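Local atomic coordinates of Thiol:disulfide interchange protein DsbL (Escherichia coli, PDB entry 3C7M), a protein that introduces disulfide bonds into periplasmic proteins and, together with DsbI, forms an essential disulfide in the arylsulfate sulfotransferase AssT. Residues 52-64 against 150-163. Numbering follows the deposited sequence. Where two conformers were deposited one is given.
Sequences AFTPFHLETKGEY and KWKASYDVAKIQGV. With CD (cadmium ion), chain C.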
loop_
_atom_site.group_PDB
_atom_site.type_symbol
_atom_site.label_atom_id
_atom_site.label_comp_id
_atom_site.label_asym_id
_atom_site.label_seq_id
_atom_site.Cartn_x
_atom_site.Cartn_y
_atom_site.Cartn_z
ATOM N N ALA A 52 -2.314 2.075 -12.970
ATOM C CA ALA A 52 -1.269 1.249 -12.363
ATOM C C ALA A 52 -1.458 1.189 -10.846
ATOM O O ALA A 52 -1.536 2.230 -10.193
ATOM C CB ALA A 52 0.110 1.820 -12.696
ATOM N N PHE A 53 -1.533 -0.018 -10.292
ATOM C CA PHE A 53 -1.683 -0.186 -8.851
ATOM C C PHE A 53 -0.414 0.252 -8.115
ATOM O O PHE A 53 0.687 -0.230 -8.410
ATOM C CB PHE A 53 -2.040 -1.626 -8.492
ATOM C CG PHE A 53 -2.178 -1.848 -7.023
ATOM C CD1 PHE A 53 -3.196 -1.225 -6.312
ATOM C CD2 PHE A 53 -1.248 -2.623 -6.336
ATOM C CE1 PHE A 53 -3.320 -1.400 -4.941
ATOM C CE2 PHE A 53 -1.363 -2.809 -4.958
ATOM C CZ PHE A 53 -2.398 -2.189 -4.263
ATOM N N THR A 54 -0.593 1.147 -7.142
ATOM C CA THR A 54 0.511 1.881 -6.538
ATOM C C THR A 54 0.356 1.998 -5.010
ATOM O O THR A 54 -0.209 2.976 -4.506
ATOM C CB THR A 54 0.640 3.274 -7.201
ATOM O OG1 THR A 54 0.704 3.117 -8.626
ATOM C CG2 THR A 54 1.886 4.009 -6.725
ATOM N N PRO A 55 0.857 0.992 -4.268
ATOM C CA PRO A 55 0.777 1.075 -2.810
ATOM C C PRO A 55 1.584 2.256 -2.276
ATOM O O PRO A 55 2.684 2.506 -2.765
ATOM C CB PRO A 55 1.431 -0.231 -2.347
ATOM C CG PRO A 55 1.328 -1.161 -3.534
ATOM C CD PRO A 55 1.500 -0.259 -4.716
ATOM N N PHE A 56 1.024 2.968 -1.300
ATOM C CA PHE A 56 1.728 4.008 -0.544
ATOM C C PHE A 56 1.633 3.601 0.916
ATOM O O PHE A 56 0.533 3.504 1.441
ATOM C CB PHE A 56 1.004 5.355 -0.703
ATOM C CG PHE A 56 1.561 6.266 -1.778
ATOM C CD1 PHE A 56 1.882 5.795 -3.053
ATOM C CD2 PHE A 56 1.673 7.629 -1.517
ATOM C CE1 PHE A 56 2.379 6.665 -4.042
ATOM C CE2 PHE A 56 2.154 8.507 -2.482
ATOM C CZ PHE A 56 2.512 8.022 -3.757
ATOM N N HIS A 57 2.759 3.351 1.583
ATOM C CA HIS A 57 2.691 2.997 2.993
ATOM C C HIS A 57 2.726 4.237 3.877
ATOM O O HIS A 57 3.429 5.208 3.570
ATOM C CB HIS A 57 3.790 2.001 3.391
ATOM C CG HIS A 57 3.536 1.352 4.717
ATOM N ND1 HIS A 57 4.243 1.681 5.854
ATOM C CD2 HIS A 57 2.614 0.435 5.097
ATOM C CE1 HIS A 57 3.772 0.983 6.877
ATOM N NE2 HIS A 57 2.790 0.214 6.442
ATOM N N LEU A 58 1.938 4.198 4.950
ATOM C CA LEU A 58 1.864 5.285 5.926
ATOM C C LEU A 58 2.822 4.992 7.071
ATOM O O LEU A 58 2.545 4.129 7.909
ATOM C CB LEU A 58 0.431 5.418 6.436
ATOM C CG LEU A 58 0.164 6.455 7.529
ATOM C CD1 LEU A 58 0.333 7.872 7.008
ATOM C CD2 LEU A 58 -1.228 6.234 8.077
ATOM N N GLU A 59 3.941 5.713 7.110
ATOM C CA GLU A 59 5.025 5.388 8.052
ATOM C C GLU A 59 4.761 5.807 9.504
ATOM O O GLU A 59 5.491 5.399 10.412
ATOM C CB GLU A 59 6.369 5.951 7.568
ATOM C CG GLU A 59 6.471 7.458 7.630
ATOM C CD GLU A 59 7.904 7.940 7.568
ATOM O OE1 GLU A 59 8.704 7.577 8.456
ATOM O OE2 GLU A 59 8.231 8.684 6.635
ATOM N N THR A 60 3.727 6.612 9.724
ATOM C CA THR A 60 3.486 7.199 11.048
ATOM C C THR A 60 2.613 6.341 11.962
ATOM O O THR A 60 2.466 6.644 13.152
ATOM C CB THR A 60 2.874 8.605 10.924
ATOM O OG1 THR A 60 1.741 8.536 10.060
ATOM C CG2 THR A 60 3.880 9.574 10.334
ATOM N N LYS A 61 2.038 5.274 11.421
ATOM C CA LYS A 61 1.168 4.405 12.205
ATOM C C LYS A 61 1.921 3.187 12.727
ATOM O O LYS A 61 2.720 2.581 12.008
ATOM C CB LYS A 61 -0.044 3.973 11.368
ATOM C CG LYS A 61 -1.129 3.280 12.178
ATOM C CD LYS A 61 -2.288 2.792 11.314
ATOM C CE LYS A 61 -3.277 3.902 10.983
ATOM N NZ LYS A 61 -3.988 4.403 12.200
ATOM N N GLY A 62 1.663 2.828 13.982
ATOM C CA GLY A 62 2.298 1.672 14.587
ATOM C C GLY A 62 3.730 1.924 15.006
ATOM O O GLY A 62 4.349 2.927 14.622
ATOM N N GLU A 63 4.265 1.010 15.803
ATOM C CA GLU A 63 5.610 1.172 16.334
ATOM C C GLU A 63 6.699 0.983 15.274
ATOM O O GLU A 63 7.809 1.495 15.425
ATOM C CB GLU A 63 5.821 0.264 17.547
ATOM C CG GLU A 63 5.087 0.784 18.773
ATOM C CD GLU A 63 4.789 -0.274 19.817
ATOM O OE1 GLU A 63 4.414 -1.415 19.459
ATOM O OE2 GLU A 63 4.892 0.048 21.018
ATOM N N TYR A 64 6.355 0.282 14.191
ATOM C CA TYR A 64 7.329 -0.068 13.153
ATOM C C TYR A 64 6.959 0.454 11.770
ATOM O O TYR A 64 7.379 -0.105 10.757
ATOM C CB TYR A 64 7.510 -1.584 13.118
ATOM C CG TYR A 64 8.204 -2.124 14.343
ATOM C CD1 TYR A 64 9.557 -1.885 14.548
ATOM C CD2 TYR A 64 7.510 -2.874 15.292
ATOM C CE1 TYR A 64 10.210 -2.377 15.662
ATOM C CE2 TYR A 64 8.159 -3.379 16.418
ATOM C CZ TYR A 64 9.504 -3.123 16.587
ATOM O OH TYR A 64 10.176 -3.603 17.687
ATOM N N LYS A 150 8.171 9.843 -1.864
ATOM C CA LYS A 150 6.797 9.947 -2.374
ATOM C C LYS A 150 5.758 9.602 -1.305
ATOM O O LYS A 150 4.712 10.265 -1.181
ATOM C CB LYS A 150 6.605 9.034 -3.588
ATOM C CG LYS A 150 7.278 9.540 -4.834
ATOM C CD LYS A 150 7.079 8.579 -5.989
ATOM C CE LYS A 150 7.480 9.219 -7.315
ATOM N NZ LYS A 150 8.651 10.144 -7.206
ATOM N N TRP A 151 6.042 8.554 -0.534
ATOM C CA TRP A 151 5.097 8.068 0.456
ATOM C C TRP A 151 4.908 8.998 1.651
ATOM O O TRP A 151 4.029 8.766 2.481
ATOM C CB TRP A 151 5.499 6.681 0.939
ATOM C CG TRP A 151 5.387 5.622 -0.100
ATOM C CD1 TRP A 151 4.882 5.749 -1.371
ATOM C CD2 TRP A 151 5.759 4.253 0.048
ATOM N NE1 TRP A 151 4.936 4.539 -2.024
ATOM C CE2 TRP A 151 5.465 3.602 -1.173
ATOM C CE3 TRP A 151 6.325 3.509 1.090
ATOM C CZ2 TRP A 151 5.715 2.239 -1.380
ATOM C CZ3 TRP A 151 6.580 2.156 0.883
ATOM C CH2 TRP A 151 6.269 1.532 -0.340
ATOM N N LYS A 152 5.711 10.057 1.733
ATOM C CA LYS A 152 5.506 11.055 2.787
ATOM C C LYS A 152 4.131 11.707 2.652
ATOM O O LYS A 152 3.572 12.174 3.640
ATOM C CB LYS A 152 6.594 12.128 2.757
ATOM C CG LYS A 152 8.007 11.607 2.981
ATOM C CD LYS A 152 8.231 11.140 4.414
ATOM C CE LYS A 152 9.664 10.685 4.599
ATOM N NZ LYS A 152 10.024 10.511 6.037
ATOM N N ALA A 153 3.582 11.690 1.436
ATOM C CA ALA A 153 2.277 12.285 1.146
ATOM C C ALA A 153 1.118 11.506 1.762
ATOM O O ALA A 153 -0.016 11.987 1.771
ATOM C CB ALA A 153 2.089 12.418 -0.377
ATOM N N SER A 154 1.402 10.306 2.273
ATOM C CA SER A 154 0.380 9.442 2.866
ATOM C C SER A 154 -0.280 10.073 4.086
ATOM O O SER A 154 -1.476 9.901 4.318
ATOM C CB SER A 154 0.984 8.093 3.259
ATOM O OG SER A 154 1.506 7.417 2.125
ATOM N N TYR A 155 0.509 10.818 4.855
ATOM C CA TYR A 155 0.035 11.359 6.116
ATOM C C TYR A 155 -1.148 12.295 5.906
ATOM O O TYR A 155 -2.175 12.155 6.562
ATOM C CB TYR A 155 1.189 12.054 6.835
ATOM C CG TYR A 155 0.858 12.619 8.202
ATOM C CD1 TYR A 155 0.361 13.918 8.343
ATOM C CD2 TYR A 155 1.071 11.866 9.355
ATOM C CE1 TYR A 155 0.086 14.449 9.612
ATOM C CE2 TYR A 155 0.795 12.388 10.619
ATOM C CZ TYR A 155 0.300 13.676 10.737
ATOM O OH TYR A 155 0.026 14.194 11.995
ATOM N N ASP A 156 -1.002 13.227 4.970
ATOM C CA ASP A 156 -2.063 14.201 4.723
ATOM C C ASP A 156 -3.276 13.568 4.052
ATOM O O ASP A 156 -4.410 13.982 4.289
ATOM C CB ASP A 156 -1.528 15.394 3.935
ATOM C CG ASP A 156 -0.638 16.301 4.785
ATOM O OD1 ASP A 156 -0.792 16.302 6.026
ATOM O OD2 ASP A 156 0.201 17.017 4.207
ATOM N N VAL A 157 -3.053 12.541 3.246
ATOM C CA VAL A 157 -4.188 11.848 2.628
ATOM C C VAL A 157 -4.971 11.049 3.680
ATOM O O VAL A 157 -6.216 11.015 3.674
ATOM C CB VAL A 157 -3.719 10.943 1.468
ATOM C CG1 VAL A 157 -4.867 10.066 0.950
ATOM C CG2 VAL A 157 -3.155 11.799 0.329
ATOM N N ALA A 158 -4.241 10.406 4.588
ATOM C CA ALA A 158 -4.854 9.590 5.633
ATOM C C ALA A 158 -5.782 10.374 6.574
ATOM O O ALA A 158 -6.646 9.782 7.219
ATOM C CB ALA A 158 -3.782 8.838 6.430
ATOM N N LYS A 159 -5.591 11.690 6.649
ATOM C CA LYS A 159 -6.406 12.564 7.511
ATOM C C LYS A 159 -7.878 12.620 7.143
ATOM O O LYS A 159 -8.738 12.839 8.007
ATOM C CB LYS A 159 -5.895 14.001 7.443
ATOM C CG LYS A 159 -4.565 14.242 8.091
ATOM C CD LYS A 159 -4.175 15.681 7.853
ATOM C CE LYS A 159 -2.866 16.012 8.521
ATOM N NZ LYS A 159 -2.539 17.441 8.307
ATOM N N ILE A 160 -8.168 12.466 5.854
ATOM C CA ILE A 160 -9.511 12.702 5.341
ATOM C C ILE A 160 -10.499 11.659 5.850
ATOM O O ILE A 160 -11.528 12.009 6.438
ATOM C CB ILE A 160 -9.507 12.791 3.806
ATOM C CG1 ILE A 160 -8.758 14.048 3.380
ATOM C CG2 ILE A 160 -10.932 12.834 3.261
ATOM C CD1 ILE A 160 -7.701 13.815 2.372
ATOM N N GLN A 161 -10.183 10.382 5.646
ATOM C CA GLN A 161 -11.081 9.312 6.079
ATOM C C GLN A 161 -10.331 8.052 6.517
ATOM O O GLN A 161 -10.866 6.943 6.474
ATOM C CB GLN A 161 -12.135 9.016 4.994
ATOM C CG GLN A 161 -11.569 8.740 3.594
ATOM C CD GLN A 161 -11.328 7.268 3.356
ATOM O OE1 GLN A 161 -12.265 6.464 3.373
ATOM N NE2 GLN A 161 -10.070 6.899 3.142
ATOM N N GLY A 162 -9.093 8.245 6.970
ATOM C CA GLY A 162 -8.286 7.158 7.509
ATOM C C GLY A 162 -7.626 6.324 6.433
ATOM O O GLY A 162 -7.500 6.751 5.286
ATOM N N VAL A 163 -7.191 5.132 6.822
ATOM C CA VAL A 163 -6.702 4.142 5.871
ATOM C C VAL A 163 -7.592 2.895 5.939
ATOM O O VAL A 163 -8.176 2.609 6.988
ATOM C CB VAL A 163 -5.201 3.790 6.095
ATOM C CG1 VAL A 163 -4.309 4.945 5.656
ATOM C CG2 VAL A 163 -4.926 3.411 7.551
HETATM CD CD CD C . 3.084 -1.580 21.787
HETATM O O HOH W 1 3.896 8.114 5.329
HETATM O O HOH W 2 1.503 -2.794 23.357
#
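Trp151 lies against the backbone of Phe56 and His57, at the edge strand 52-57 of the thioredoxin fold, where the chain returns from the inserted helices of this DsbA-like protein. Phe56 CA sits over the five-membered ring of Trp151, 3.7 Å from its centroid and 14° off the normal; His57 N lies over the same face. Trp151 CD1 stands over one face of the phenyl ring, 3.4 Å from Phe56 CG, the phenyl and five-membered rings at 44°, while Ala153 CB lies at the phenyl edge. At chi1 177°, Leu58 CG swings to the carbonyl side, carrying the branched end to the helix: CD1 packs on Tyr155 CA at 3.6 Å, and CD2 touches both Ala158 CB and Val163 CG1. Toward solvent, Lys152 NZ meets Glu59 OE2 at 2.6 Å on the syn side, a salt bridge bonded close to the carboxylate plane.

Further out, helix 65-81 brings Ile76 against Trp151 and Ser69 to His57 ND1, and Val163 touches Cys29 of the redox-active pair, reduced here. Beyond the turn 58-61, Glu63 shares a cadmium ion with Asp113. One water ties the segments together, accepting from Glu59 N at 3.0 Å and donating to Trp151 O at 2.9 Å.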